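Local atomic coordinates of Lon211 (Mycobacterium tuberculosis, PDB entry 6VBK), a protein that forms the N-terminal domain of the ATP-dependent protease Lon and probably helps to recognise and bind protein substrates for degradation. Residues B[10-16]-B[119-125]; B[25-30]-B[173-177]; B[81-87]-B[98-104]; B[103-107]-B[189-193]. All blocks are in the same frame, centred on the assembly; numbering follows the deposited sequence.

Contact 1 of 4, residues B[10-16]-B[119-125]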
loop_
_atom_site.group_PDB
_atom_site.type_symbol
_atom_site.label_atom_id
_atom_site.label_comp_id
_atom_site.label_asym_id
_atom_site.label_seq_id
_atom_site.Cartn_x
_atom_site.Cartn_y
_atom_site.Cartn_z
ATOM N N GLU B 10 1.439 1.398 -2.664
ATOM C CA GLU B 10 0.918 2.382 -1.725
ATOM C C GLU B 10 -0.591 2.519 -1.882
ATOM O O GLU B 10 -1.124 2.452 -2.993
ATOM C CB GLU B 10 1.601 3.731 -1.948
ATOM C CG GLU B 10 2.003 4.448 -0.670
ATOM C CD GLU B 10 2.903 5.639 -0.932
ATOM O OE1 GLU B 10 3.372 5.789 -2.079
ATOM O OE2 GLU B 10 3.142 6.425 0.009
ATOM N N THR B 11 -1.281 2.707 -0.759
ATOM C CA THR B 11 -2.730 2.870 -0.742
ATOM C C THR B 11 -3.068 4.338 -0.514
ATOM O O THR B 11 -2.677 4.920 0.504
ATOM C CB THR B 11 -3.374 1.999 0.337
ATOM O OG1 THR B 11 -3.371 0.630 -0.085
ATOM C CG2 THR B 11 -4.806 2.441 0.599
ATOM N N LEU B 12 -3.787 4.931 -1.461
ATOM C CA LEU B 12 -4.207 6.320 -1.367
ATOM C C LEU B 12 -5.603 6.422 -0.765
ATOM O O LEU B 12 -6.411 5.494 -0.834
ATOM C CB LEU B 12 -4.196 6.987 -2.742
ATOM C CG LEU B 12 -2.866 7.473 -3.310
ATOM C CD1 LEU B 12 -3.077 8.009 -4.711
ATOM C CD2 LEU B 12 -2.261 8.543 -2.419
ATOM N N THR B 13 -5.880 7.581 -0.175
ATOM C CA THR B 13 -7.202 7.916 0.339
ATOM C C THR B 13 -7.663 9.193 -0.348
ATOM O O THR B 13 -7.024 10.242 -0.205
ATOM C CB THR B 13 -7.177 8.088 1.860
ATOM O OG1 THR B 13 -6.827 6.842 2.476
ATOM C CG2 THR B 13 -8.535 8.529 2.369
ATOM N N LEU B 14 -8.758 9.104 -1.096
ATOM C CA LEU B 14 -9.221 10.199 -1.934
ATOM C C LEU B 14 -10.728 10.358 -1.803
ATOM O O LEU B 14 -11.441 9.376 -1.565
ATOM C CB LEU B 14 -8.864 9.962 -3.410
ATOM C CG LEU B 14 -7.380 9.808 -3.745
ATOM C CD1 LEU B 14 -7.209 9.270 -5.154
ATOM C CD2 LEU B 14 -6.656 11.136 -3.580
ATOM N N PRO B 15 -11.239 11.579 -1.957
ATOM C CA PRO B 15 -12.692 11.766 -2.005
ATOM C C PRO B 15 -13.240 11.382 -3.370
ATOM O O PRO B 15 -12.627 11.649 -4.406
ATOM C CB PRO B 15 -12.863 13.264 -1.733
ATOM C CG PRO B 15 -11.613 13.872 -2.273
ATOM C CD PRO B 15 -10.513 12.858 -2.057
ATOM N N VAL B 16 -14.406 10.746 -3.362
ATOM C CA VAL B 16 -15.013 10.252 -4.594
ATOM C C VAL B 16 -15.798 11.376 -5.254
ATOM O O VAL B 16 -16.732 11.929 -4.663
ATOM C CB VAL B 16 -15.914 9.039 -4.320
ATOM C CG1 VAL B 16 -16.685 8.665 -5.576
ATOM C CG2 VAL B 16 -15.085 7.865 -3.835
ATOM N N LEU B 119 -17.618 11.363 0.201
ATOM C CA LEU B 119 -17.347 9.957 0.464
ATOM C C LEU B 119 -15.882 9.653 0.180
ATOM O O LEU B 119 -15.362 9.999 -0.886
ATOM C CB LEU B 119 -18.252 9.071 -0.391
ATOM C CG LEU B 119 -17.927 7.577 -0.434
ATOM C CD1 LEU B 119 -17.974 6.964 0.957
ATOM C CD2 LEU B 119 -18.881 6.858 -1.375
ATOM N N TRP B 120 -15.218 9.009 1.135
ATOM C CA TRP B 120 -13.807 8.676 1.025
ATOM C C TRP B 120 -13.636 7.176 0.838
ATOM O O TRP B 120 -14.324 6.376 1.479
ATOM C CB TRP B 120 -13.038 9.137 2.266
ATOM C CG TRP B 120 -12.952 10.626 2.401
ATOM C CD1 TRP B 120 -13.906 11.462 2.903
ATOM C CD2 TRP B 120 -11.843 11.457 2.036
ATOM N NE1 TRP B 120 -13.462 12.762 2.869
ATOM C CE2 TRP B 120 -12.198 12.785 2.342
ATOM C CE3 TRP B 120 -10.586 11.205 1.480
ATOM C CZ2 TRP B 120 -11.341 13.857 2.109
ATOM C CZ3 TRP B 120 -9.736 12.271 1.252
ATOM C CH2 TRP B 120 -10.118 13.580 1.564
ATOM N N VAL B 121 -12.715 6.799 -0.051
ATOM C CA VAL B 121 -12.378 5.402 -0.293
ATOM C C VAL B 121 -10.862 5.271 -0.347
ATOM O O VAL B 121 -10.140 6.230 -0.627
ATOM C CB VAL B 121 -13.003 4.852 -1.597
ATOM C CG1 VAL B 121 -14.521 4.964 -1.561
ATOM C CG2 VAL B 121 -12.434 5.574 -2.809
ATOM N N GLU B 122 -10.385 4.065 -0.064
ATOM C CA GLU B 122 -8.979 3.741 -0.237
ATOM C C GLU B 122 -8.744 3.208 -1.643
ATOM O O GLU B 122 -9.593 2.522 -2.220
ATOM C CB GLU B 122 -8.519 2.715 0.799
ATOM C CG GLU B 122 -8.492 3.247 2.223
ATOM C CD GLU B 122 -7.997 2.219 3.221
ATOM O OE1 GLU B 122 -7.789 1.054 2.821
ATOM O OE2 GLU B 122 -7.815 2.576 4.403
ATOM N N GLY B 123 -7.580 3.536 -2.198
ATOM C CA GLY B 123 -7.269 3.136 -3.557
ATOM C C GLY B 123 -5.784 2.936 -3.756
ATOM O O GLY B 123 -4.957 3.409 -2.970
ATOM N N THR B 124 -5.452 2.231 -4.837
ATOM C CA THR B 124 -4.074 1.890 -5.166
ATOM C C THR B 124 -3.767 2.363 -6.577
ATOM O O THR B 124 -4.473 1.998 -7.523
ATOM C CB THR B 124 -3.838 0.383 -5.049
ATOM O OG1 THR B 124 -4.075 -0.032 -3.700
ATOM C CG2 THR B 124 -2.411 0.035 -5.441
ATOM N N VAL B 125 -2.715 3.173 -6.718
ATOM C CA VAL B 125 -2.274 3.588 -8.042
ATOM C C VAL B 125 -1.819 2.365 -8.821
ATOM O O VAL B 125 -1.014 1.561 -8.334
ATOM C CB VAL B 125 -1.152 4.631 -7.938
ATOM C CG1 VAL B 125 -0.741 5.106 -9.325
ATOM C CG2 VAL B 125 -1.595 5.800 -7.082
HETATM O O HOH W 1 -18.500 11.853 -2.457
#
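Pro15 lies over the six-membered ring of Trp120, its CD 3.9 Å from the ring centroid in a CH-pi contact, while the two side chains run alongside each other in the same direction. The neighbouring bump is Thr13 CG2: the proline ring lies over one indole face, and the threonine methyl comes obliquely to Trp120 CE3 at 3.5 Å. With CG anti to its carbonyl carbon (chi1 -68°), Trp120 leans back across the 10-16 strand, and NE1 is bonded to the carbonyl of Pro115. Helix 38-50 closes over this side, Ala46 and Ala50 meeting the indole and Ala47 the proline. Further along the same face, the Thr11 methyl CG2 sits 3.7 Å from Glu122 CB, beside the stem of the glutamate.

The opposite face carries Leu12, Leu14 and Val121. Leu12 CD1 meets Val125 CG2 at 3.6 Å near one end, and Val16 CG2 packs at about a right angle on Val121 CG2 near the other. Between the two chains, Leu14 and Val121 exchange a pair of nearly straight 3.2 Å bonds, N of each to O of the other, and Val16 N reaches Leu119 O at 2.8 Å. A water joins Val16 O to Leu119 N just beyond. The arrangement is a twisted antiparallel strand pair within the mixed sheet of the Lon substrate-binding domain.

Contact 2 of 4, residues B[25-30]-B[173-177]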
loop_
_atom_site.group_PDB
_atom_site.type_symbol
_atom_site.label_atom_id
_atom_site.label_comp_id
_atom_site.label_asym_id
_atom_site.label_seq_id
_atom_site.Cartn_x
_atom_site.Cartn_y
_atom_site.Cartn_z
ATOM N N LEU B 25 -10.403 9.602 -18.369
ATOM C CA LEU B 25 -9.282 8.681 -18.411
ATOM C C LEU B 25 -7.982 9.416 -18.128
ATOM O O LEU B 25 -7.911 10.642 -18.251
ATOM C CB LEU B 25 -9.211 7.996 -19.781
ATOM C CG LEU B 25 -10.416 7.130 -20.151
ATOM C CD1 LEU B 25 -10.260 6.553 -21.548
ATOM C CD2 LEU B 25 -10.608 6.021 -19.129
ATOM N N PRO B 26 -6.935 8.700 -17.716
ATOM C CA PRO B 26 -5.635 9.354 -17.517
ATOM C C PRO B 26 -5.162 10.037 -18.792
ATOM O O PRO B 26 -5.263 9.487 -19.891
ATOM C CB PRO B 26 -4.715 8.195 -17.121
ATOM C CG PRO B 26 -5.631 7.198 -16.494
ATOM C CD PRO B 26 -6.920 7.297 -17.260
ATOM N N GLY B 27 -4.650 11.257 -18.634
ATOM C CA GLY B 27 -4.211 12.057 -19.755
ATOM C C GLY B 27 -5.238 13.032 -20.289
ATOM O O GLY B 27 -4.893 13.863 -21.137
ATOM N N MET B 28 -6.483 12.961 -19.824
ATOM C CA MET B 28 -7.534 13.858 -20.282
ATOM C C MET B 28 -7.668 15.050 -19.343
ATOM O O MET B 28 -7.339 14.975 -18.156
ATOM C CB MET B 28 -8.875 13.124 -20.373
ATOM C CG MET B 28 -8.926 12.009 -21.408
ATOM S SD MET B 28 -10.464 11.062 -21.334
ATOM C CE MET B 28 -11.685 12.342 -21.623
ATOM N N VAL B 29 -8.159 16.159 -19.890
ATOM C CA VAL B 29 -8.458 17.356 -19.112
ATOM C C VAL B 29 -9.846 17.831 -19.517
ATOM O O VAL B 29 -10.116 18.037 -20.707
ATOM C CB VAL B 29 -7.404 18.462 -19.312
ATOM C CG1 VAL B 29 -7.119 18.697 -20.789
ATOM C CG2 VAL B 29 -7.842 19.747 -18.631
ATOM N N VAL B 30 -10.735 17.970 -18.538
ATOM C CA VAL B 30 -12.146 18.245 -18.806
ATOM C C VAL B 30 -12.668 19.245 -17.788
ATOM O O VAL B 30 -12.096 19.414 -16.703
ATOM C CB VAL B 30 -13.000 16.960 -18.764
ATOM C CG1 VAL B 30 -12.656 16.041 -19.929
ATOM C CG2 VAL B 30 -12.817 16.247 -17.434
ATOM N N ASP B 173 -5.964 6.030 -24.075
ATOM C CA ASP B 173 -6.810 6.781 -23.156
ATOM C C ASP B 173 -7.375 8.056 -23.768
ATOM O O ASP B 173 -8.307 8.632 -23.197
ATOM C CB ASP B 173 -6.030 7.117 -21.886
ATOM C CG ASP B 173 -5.839 5.909 -20.989
ATOM O OD1 ASP B 173 -6.675 4.985 -21.059
ATOM O OD2 ASP B 173 -4.861 5.886 -20.212
ATOM N N ASN B 174 -6.848 8.511 -24.907
ATOM C CA ASN B 174 -7.425 9.670 -25.577
ATOM C C ASN B 174 -8.782 9.365 -26.197
ATOM O O ASN B 174 -9.487 10.297 -26.598
ATOM C CB ASN B 174 -6.462 10.196 -26.646
ATOM C CG ASN B 174 -6.787 11.617 -27.081
ATOM O OD1 ASN B 174 -7.448 11.833 -28.097
ATOM N ND2 ASN B 174 -6.322 12.594 -26.308
ATOM N N SER B 175 -9.168 8.088 -26.272
ATOM C CA SER B 175 -10.482 7.707 -26.774
ATOM C C SER B 175 -11.619 8.185 -25.879
ATOM O O SER B 175 -12.779 8.130 -26.299
ATOM C CB SER B 175 -10.556 6.188 -26.938
ATOM O OG SER B 175 -10.260 5.526 -25.721
ATOM N N GLY B 176 -11.319 8.646 -24.662
ATOM C CA GLY B 176 -12.348 9.200 -23.801
ATOM C C GLY B 176 -13.000 10.447 -24.356
ATOM O O GLY B 176 -14.109 10.797 -23.935
ATOM N N TYR B 177 -12.337 11.135 -25.286
ATOM C CA TYR B 177 -12.928 12.285 -25.957
ATOM C C TYR B 177 -13.816 11.893 -27.129
ATOM O O TYR B 177 -14.518 12.755 -27.668
ATOM C CB TYR B 177 -11.833 13.230 -26.463
ATOM C CG TYR B 177 -11.129 14.026 -25.387
ATOM C CD1 TYR B 177 -11.760 15.092 -24.760
ATOM C CD2 TYR B 177 -9.823 13.729 -25.019
ATOM C CE1 TYR B 177 -11.116 15.829 -23.784
ATOM C CE2 TYR B 177 -9.170 14.462 -24.046
ATOM C CZ TYR B 177 -9.822 15.510 -23.431
ATOM O OH TYR B 177 -9.176 16.242 -22.462
#
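Leu25 opens the contact by laying its CD1 against the carbonyl oxygen of Asp173, at 3.3 Å, with its CB close to the aspartate CB. Pro26 follows, its carbonyl oxygen 3.2 Å from Asp173 CB and its ring beside the carboxylate; the acid itself is directed to Arg105, with which OD1 forms a salt bridge. Gly27 is third in a type II turn from Leu25 to Met28, its positive phi (95°) suiting a glycine, and the bond from Met28 N to Leu25 O closes it.

Met28 has the largest share of this segment's packing. A bend at chi3 (59°) turns the methyl CE over the Tyr177 ring, 3.9 Å from its centroid and almost exactly on the ring normal, and SD lies above the same ring, farther off, a Met-aromatic contact. CG touches Tyr177 CE2 at 3.6 Å. On its other flank the sulfur rests 3.6 Å from Gly176 CA, where the absence of a side chain lets it approach the backbone, and it also accepts a weak bond from Leu25 N. Val29 then offers its carbonyl oxygen to Tyr177 OH at 2.7 Å; the hydroxyl approaches from above the carbonyl plane, while the oxygen lies at the edge of the phenol ring. Last, Val30 CG1 brushes Tyr177 CE1.

Strand 29-33 pairs here with strand 96-112, and the 3-10 segment 174-177 follows helix 168-173, with Val189 of helix 183-191 touching both Leu25 and Asp173.

Contact 3 of 4, residues B[81-87]-B[98-104]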
loop_
_atom_site.group_PDB
_atom_site.type_symbol
_atom_site.label_atom_id
_atom_site.label_comp_id
_atom_site.label_asym_id
_atom_site.label_seq_id
_atom_site.Cartn_x
_atom_site.Cartn_y
_atom_site.Cartn_z
ATOM N N THR B 81 -10.219 7.389 -11.720
ATOM C CA THR B 81 -9.106 8.157 -12.263
ATOM C C THR B 81 -8.676 9.193 -11.235
ATOM O O THR B 81 -9.485 10.029 -10.817
ATOM C CB THR B 81 -9.485 8.838 -13.578
ATOM O OG1 THR B 81 -9.869 7.849 -14.539
ATOM C CG2 THR B 81 -8.307 9.628 -14.124
ATOM N N LEU B 82 -7.414 9.126 -10.821
ATOM C CA LEU B 82 -6.850 10.166 -9.972
ATOM C C LEU B 82 -6.877 11.494 -10.715
ATOM O O LEU B 82 -6.273 11.630 -11.783
ATOM C CB LEU B 82 -5.421 9.803 -9.569
ATOM C CG LEU B 82 -4.626 10.866 -8.807
ATOM C CD1 LEU B 82 -5.361 11.289 -7.546
ATOM C CD2 LEU B 82 -3.227 10.365 -8.471
ATOM N N GLY B 83 -7.590 12.463 -10.163
ATOM C CA GLY B 83 -7.772 13.756 -10.805
ATOM C C GLY B 83 -7.143 14.871 -9.994
ATOM O O GLY B 83 -7.238 14.884 -8.765
ATOM N N VAL B 84 -6.500 15.802 -10.690
ATOM C CA VAL B 84 -5.907 16.987 -10.079
ATOM C C VAL B 84 -6.738 18.191 -10.500
ATOM O O VAL B 84 -6.862 18.480 -11.697
ATOM C CB VAL B 84 -4.436 17.161 -10.482
ATOM C CG1 VAL B 84 -3.930 18.527 -10.052
ATOM C CG2 VAL B 84 -3.585 16.061 -9.870
ATOM N N ILE B 85 -7.316 18.883 -9.520
ATOM C CA ILE B 85 -8.076 20.097 -9.788
ATOM C C ILE B 85 -7.092 21.181 -10.209
ATOM O O ILE B 85 -6.404 21.770 -9.369
ATOM C CB ILE B 85 -8.903 20.531 -8.565
ATOM C CG1 ILE B 85 -9.864 19.415 -8.148
ATOM C CG2 ILE B 85 -9.673 21.809 -8.868
ATOM C CD1 ILE B 85 -10.915 19.088 -9.189
ATOM N N GLU B 86 -7.011 21.438 -11.515
ATOM C CA GLU B 86 -6.012 22.370 -12.026
ATOM C C GLU B 86 -6.455 23.818 -11.863
ATOM O O GLU B 86 -5.640 24.683 -11.524
ATOM C CB GLU B 86 -5.718 22.069 -13.497
ATOM C CG GLU B 86 -5.172 20.672 -13.759
ATOM C CD GLU B 86 -3.694 20.544 -13.437
ATOM O OE1 GLU B 86 -3.077 21.554 -13.036
ATOM O OE2 GLU B 86 -3.148 19.433 -13.591
ATOM N N GLN B 87 -7.732 24.102 -12.105
ATOM C CA GLN B 87 -8.245 25.460 -12.049
ATOM C C GLN B 87 -9.642 25.458 -11.447
ATOM O O GLN B 87 -10.372 24.467 -11.530
ATOM C CB GLN B 87 -8.287 26.107 -13.439
ATOM C CG GLN B 87 -6.924 26.374 -14.046
ATOM C CD GLN B 87 -7.019 27.001 -15.420
ATOM O OE1 GLN B 87 -8.051 26.914 -16.085
ATOM N NE2 GLN B 87 -5.940 27.642 -15.851
ATOM N N ALA B 98 -14.827 23.864 -12.510
ATOM C CA ALA B 98 -13.482 23.448 -12.154
ATOM C C ALA B 98 -12.893 22.697 -13.337
ATOM O O ALA B 98 -13.621 22.100 -14.133
ATOM C CB ALA B 98 -13.471 22.570 -10.896
ATOM N N VAL B 99 -11.571 22.744 -13.453
ATOM C CA VAL B 99 -10.849 22.037 -14.503
ATOM C C VAL B 99 -10.033 20.938 -13.841
ATOM O O VAL B 99 -9.211 21.213 -12.958
ATOM C CB VAL B 99 -9.955 22.982 -15.317
ATOM C CG1 VAL B 99 -9.128 22.196 -16.318
ATOM C CG2 VAL B 99 -10.805 24.023 -16.028
ATOM N N VAL B 100 -10.262 19.696 -14.260
ATOM C CA VAL B 100 -9.605 18.538 -13.671
ATOM C C VAL B 100 -8.789 17.832 -14.746
ATOM O O VAL B 100 -9.187 17.780 -15.917
ATOM C CB VAL B 100 -10.617 17.571 -13.016
ATOM C CG1 VAL B 100 -11.507 16.913 -14.065
ATOM C CG2 VAL B 100 -9.897 16.522 -12.179
ATOM N N ARG B 101 -7.635 17.308 -14.345
ATOM C CA ARG B 101 -6.749 16.555 -15.221
ATOM C C ARG B 101 -6.628 15.133 -14.696
ATOM O O ARG B 101 -6.253 14.927 -13.537
ATOM C CB ARG B 101 -5.368 17.214 -15.303
ATOM C CG ARG B 101 -4.325 16.399 -16.062
ATOM C CD ARG B 101 -2.973 17.101 -16.036
ATOM N NE ARG B 101 -2.476 17.273 -14.674
ATOM C CZ ARG B 101 -1.611 16.455 -14.084
ATOM N NH1 ARG B 101 -1.137 15.405 -14.741
ATOM N NH2 ARG B 101 -1.216 16.687 -12.840
ATOM N N GLY B 102 -6.951 14.158 -15.545
ATOM C CA GLY B 102 -6.774 12.760 -15.181
ATOM C C GLY B 102 -5.310 12.354 -15.187
ATOM O O GLY B 102 -4.598 12.566 -16.174
ATOM N N VAL B 103 -4.864 11.746 -14.090
ATOM C CA VAL B 103 -3.452 11.425 -13.879
ATOM C C VAL B 103 -3.184 9.934 -14.086
ATOM O O VAL B 103 -2.392 9.551 -14.950
ATOM C CB VAL B 103 -2.981 11.886 -12.480
ATOM C CG1 VAL B 103 -1.511 11.524 -12.239
ATOM C CG2 VAL B 103 -3.199 13.380 -12.301
ATOM N N SER B 104 -3.828 9.076 -13.292
ATOM C CA SER B 104 -3.524 7.650 -13.327
ATOM C C SER B 104 -4.731 6.841 -12.868
ATOM O O SER B 104 -5.687 7.373 -12.298
ATOM C CB SER B 104 -2.298 7.331 -12.462
ATOM O OG SER B 104 -2.483 7.775 -11.127
HETATM O O HOH W 2 -1.010 19.342 -12.024
#
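Two side-chain bends bring Glu86 and Arg101 together: the glutamate folds at chi2 (-79°), and the arginine, after leaving the backbone with CG opposite N, turns at chi3 (61°). Both belong to the antiparallel beta hairpin of strands 79-88 and 96-112, and the bridge spans its two arms. Arg101 NE points nearly straight along its N-H to Glu86 OE2, which lies almost in the guanidinium plane; the modelled 2.5 Å is very short and says nothing about strength. The carboxylate plane is turned 51° from that of the guanidinium, so the two groups do not form a flat two-pronged pair; instead a water makes the second link, donating to OE2 and accepting from NH2.

Val103 CG2 lies over one face of the guanidinium, offset toward its rim, and also meets Val84 CG2 at 3.6 Å; the latter comes obliquely, nearest to NH2. On the face of the sheet that carries Ile85 and Val100, Ile85 CD1 approaches Val100 CG2, and that same Val100 methyl lies 3.7 Å from Gly83 CA, filling the place where a side chain on Gly83 would stand. Strand 29-33 pairs antiparallel with strand 96-112, Val30 beside Val100.

The register runs regularly from Gly83 opposite Gly102, through Val84 and Arg101, which exchange both backbone bonds, to Ile85 opposite Val100. There a classic beta bulge sets in, Glu86 and Gln87 both facing Val99: Glu86 N bonds to Val99 O at 2.6 Å, Gln87 N makes a weak bond to the same oxygen, and Val99 N returns to Gln87 O at 2.8 Å.

Contact 4 of 4, residues B[103-107]-B[189-193]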
loop_
_atom_site.group_PDB
_atom_site.type_symbol
_atom_site.label_atom_id
_atom_site.label_comp_id
_atom_site.label_asym_id
_atom_site.label_seq_id
_atom_site.Cartn_x
_atom_site.Cartn_y
_atom_site.Cartn_z
ATOM N N VAL B 103 -4.864 11.746 -14.090
ATOM C CA VAL B 103 -3.452 11.425 -13.879
ATOM C C VAL B 103 -3.184 9.934 -14.086
ATOM O O VAL B 103 -2.392 9.551 -14.950
ATOM C CB VAL B 103 -2.981 11.886 -12.480
ATOM C CG1 VAL B 103 -1.511 11.524 -12.239
ATOM C CG2 VAL B 103 -3.199 13.380 -12.301
ATOM N N SER B 104 -3.828 9.076 -13.292
ATOM C CA SER B 104 -3.524 7.650 -13.327
ATOM C C SER B 104 -4.731 6.841 -12.868
ATOM O O SER B 104 -5.687 7.373 -12.298
ATOM C CB SER B 104 -2.298 7.331 -12.462
ATOM O OG SER B 104 -2.483 7.775 -11.127
ATOM N N ARG B 105 -4.671 5.533 -13.113
ATOM C CA ARG B 105 -5.738 4.640 -12.689
ATOM C C ARG B 105 -5.547 4.237 -11.235
ATOM O O ARG B 105 -4.426 3.989 -10.782
ATOM C CB ARG B 105 -5.788 3.399 -13.579
ATOM C CG ARG B 105 -6.282 3.681 -14.982
ATOM C CD ARG B 105 -6.244 2.442 -15.854
ATOM N NE ARG B 105 -7.056 2.612 -17.054
ATOM C CZ ARG B 105 -6.646 3.234 -18.153
ATOM N NH1 ARG B 105 -5.426 3.750 -18.211
ATOM N NH2 ARG B 105 -7.458 3.342 -19.196
ATOM N N VAL B 106 -6.654 4.181 -10.500
ATOM C CA VAL B 106 -6.645 3.848 -9.081
ATOM C C VAL B 106 -7.650 2.729 -8.853
ATOM O O VAL B 106 -8.835 2.881 -9.175
ATOM C CB VAL B 106 -6.977 5.064 -8.199
ATOM C CG1 VAL B 106 -6.928 4.680 -6.732
ATOM C CG2 VAL B 106 -6.016 6.209 -8.483
ATOM N N ARG B 107 -7.182 1.607 -8.307
ATOM C CA ARG B 107 -8.059 0.487 -7.993
ATOM C C ARG B 107 -8.801 0.775 -6.694
ATOM O O ARG B 107 -8.184 0.878 -5.629
ATOM C CB ARG B 107 -7.258 -0.810 -7.883
ATOM C CG ARG B 107 -8.082 -2.005 -7.431
ATOM C CD ARG B 107 -7.512 -3.309 -7.967
ATOM N NE ARG B 107 -7.577 -3.365 -9.425
ATOM C CZ ARG B 107 -8.644 -3.763 -10.111
ATOM N NH1 ARG B 107 -9.741 -4.145 -9.470
ATOM N NH2 ARG B 107 -8.615 -3.779 -11.436
ATOM N N VAL B 189 -12.262 0.623 -20.729
ATOM C CA VAL B 189 -10.941 1.201 -20.959
ATOM C C VAL B 189 -10.325 1.633 -19.636
ATOM O O VAL B 189 -9.139 1.399 -19.377
ATOM C CB VAL B 189 -11.030 2.375 -21.953
ATOM C CG1 VAL B 189 -9.649 2.954 -22.219
ATOM C CG2 VAL B 189 -11.679 1.927 -23.250
ATOM N N LEU B 190 -11.126 2.260 -18.774
ATOM C CA LEU B 190 -10.658 2.605 -17.438
ATOM C C LEU B 190 -10.370 1.358 -16.611
ATOM O O LEU B 190 -9.540 1.396 -15.694
ATOM C CB LEU B 190 -11.697 3.486 -16.745
ATOM C CG LEU B 190 -11.410 3.972 -15.325
ATOM C CD1 LEU B 190 -10.096 4.732 -15.281
ATOM C CD2 LEU B 190 -12.555 4.841 -14.832
ATOM N N GLU B 191 -10.999 0.244 -16.998
ATOM C CA GLU B 191 -10.880 -1.047 -16.269
ATOM C C GLU B 191 -9.586 -1.805 -16.597
ATOM O O GLU B 191 -8.962 -2.294 -15.645
ATOM C CB GLU B 191 -12.073 -1.946 -16.599
ATOM C CG GLU B 191 -11.868 -3.385 -16.160
ATOM C CD GLU B 191 -12.699 -4.422 -16.896
ATOM O OE1 GLU B 191 -12.140 -5.474 -17.262
ATOM O OE2 GLU B 191 -13.903 -4.180 -17.096
ATOM N N THR B 192 -9.169 -1.876 -17.864
ATOM C CA THR B 192 -7.983 -2.721 -18.185
ATOM C C THR B 192 -6.673 -1.930 -18.103
ATOM O O THR B 192 -6.430 -1.089 -18.983
ATOM C CB THR B 192 -8.171 -3.440 -19.526
ATOM O OG1 THR B 192 -8.364 -2.475 -20.560
ATOM C CG2 THR B 192 -9.317 -4.429 -19.500
ATOM N N VAL B 193 -5.854 -2.243 -17.092
ATOM C CA VAL B 193 -4.538 -1.578 -16.853
ATOM C C VAL B 193 -3.545 -1.886 -17.983
ATOM O O VAL B 193 -2.865 -0.947 -18.429
ATOM C CB VAL B 193 -3.965 -1.951 -15.471
ATOM C CG1 VAL B 193 -4.741 -1.284 -14.348
ATOM C CG2 VAL B 193 -3.908 -3.454 -15.253
#
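Arg105 reaches from the strand to the C-terminal end of helix 183-191 and donates two hydrogen bonds to its backbone, NH2 to Val189 O at 2.6 Å and NE to Leu190 O at 3.1 Å. An extended chain from CG to NE, with chi2 at 177°, carries the guanidinium that far. Leu190 O lies in the guanidinium plane, whereas Val189 O is tilted from it; both carbonyls are met from above their own planes, and neither bond is straight. Below the charged head, the aliphatic stem slides past Leu190 in the opposite direction, CG coming within 4.0 Å of CD1. With Asp173 as second partner of NH2, this buried arginine is fixed by carboxylate and helix end together.

The other side is much looser. Val193, exposed beyond the helix, only approaches Arg105 CD with CG1 at 4.3 Å. Arg107 extends toward Glu191 O, but its NH2 stops 4.5 Å away, while its NH1 has a weak, long ion pair with Asp78. A strand arginine thus donates to two carbonyls in the last turn of helix 183-191, which ties the sheet to the helical part of the Lon substrate-binding domain.

Overall arrangement
All four contacts reach the same sheet, through strand 96-112 or a strand beside it; contacts 2 and 4 attach helical segments to it. Contacts 3 and 4 share Val103 and Ser104, their centres 14 Å apart. Contact 2 joins contact 4 through the salt bridge from Asp173 OD1 to Arg105 NH2 (2.6 Å), and contact 3 through probable backbone bonds of Gly27 and Met28 with Gly102. Contact 1 meets contact 4 where Thr124 O probably accepts a bond from Arg107 N, and contact 3 where Leu14 CD1 packs on Leu82 CD1. Contacts 1 and 2 do not touch: their centres are 20 Å apart, their nearest atoms about 9 Å.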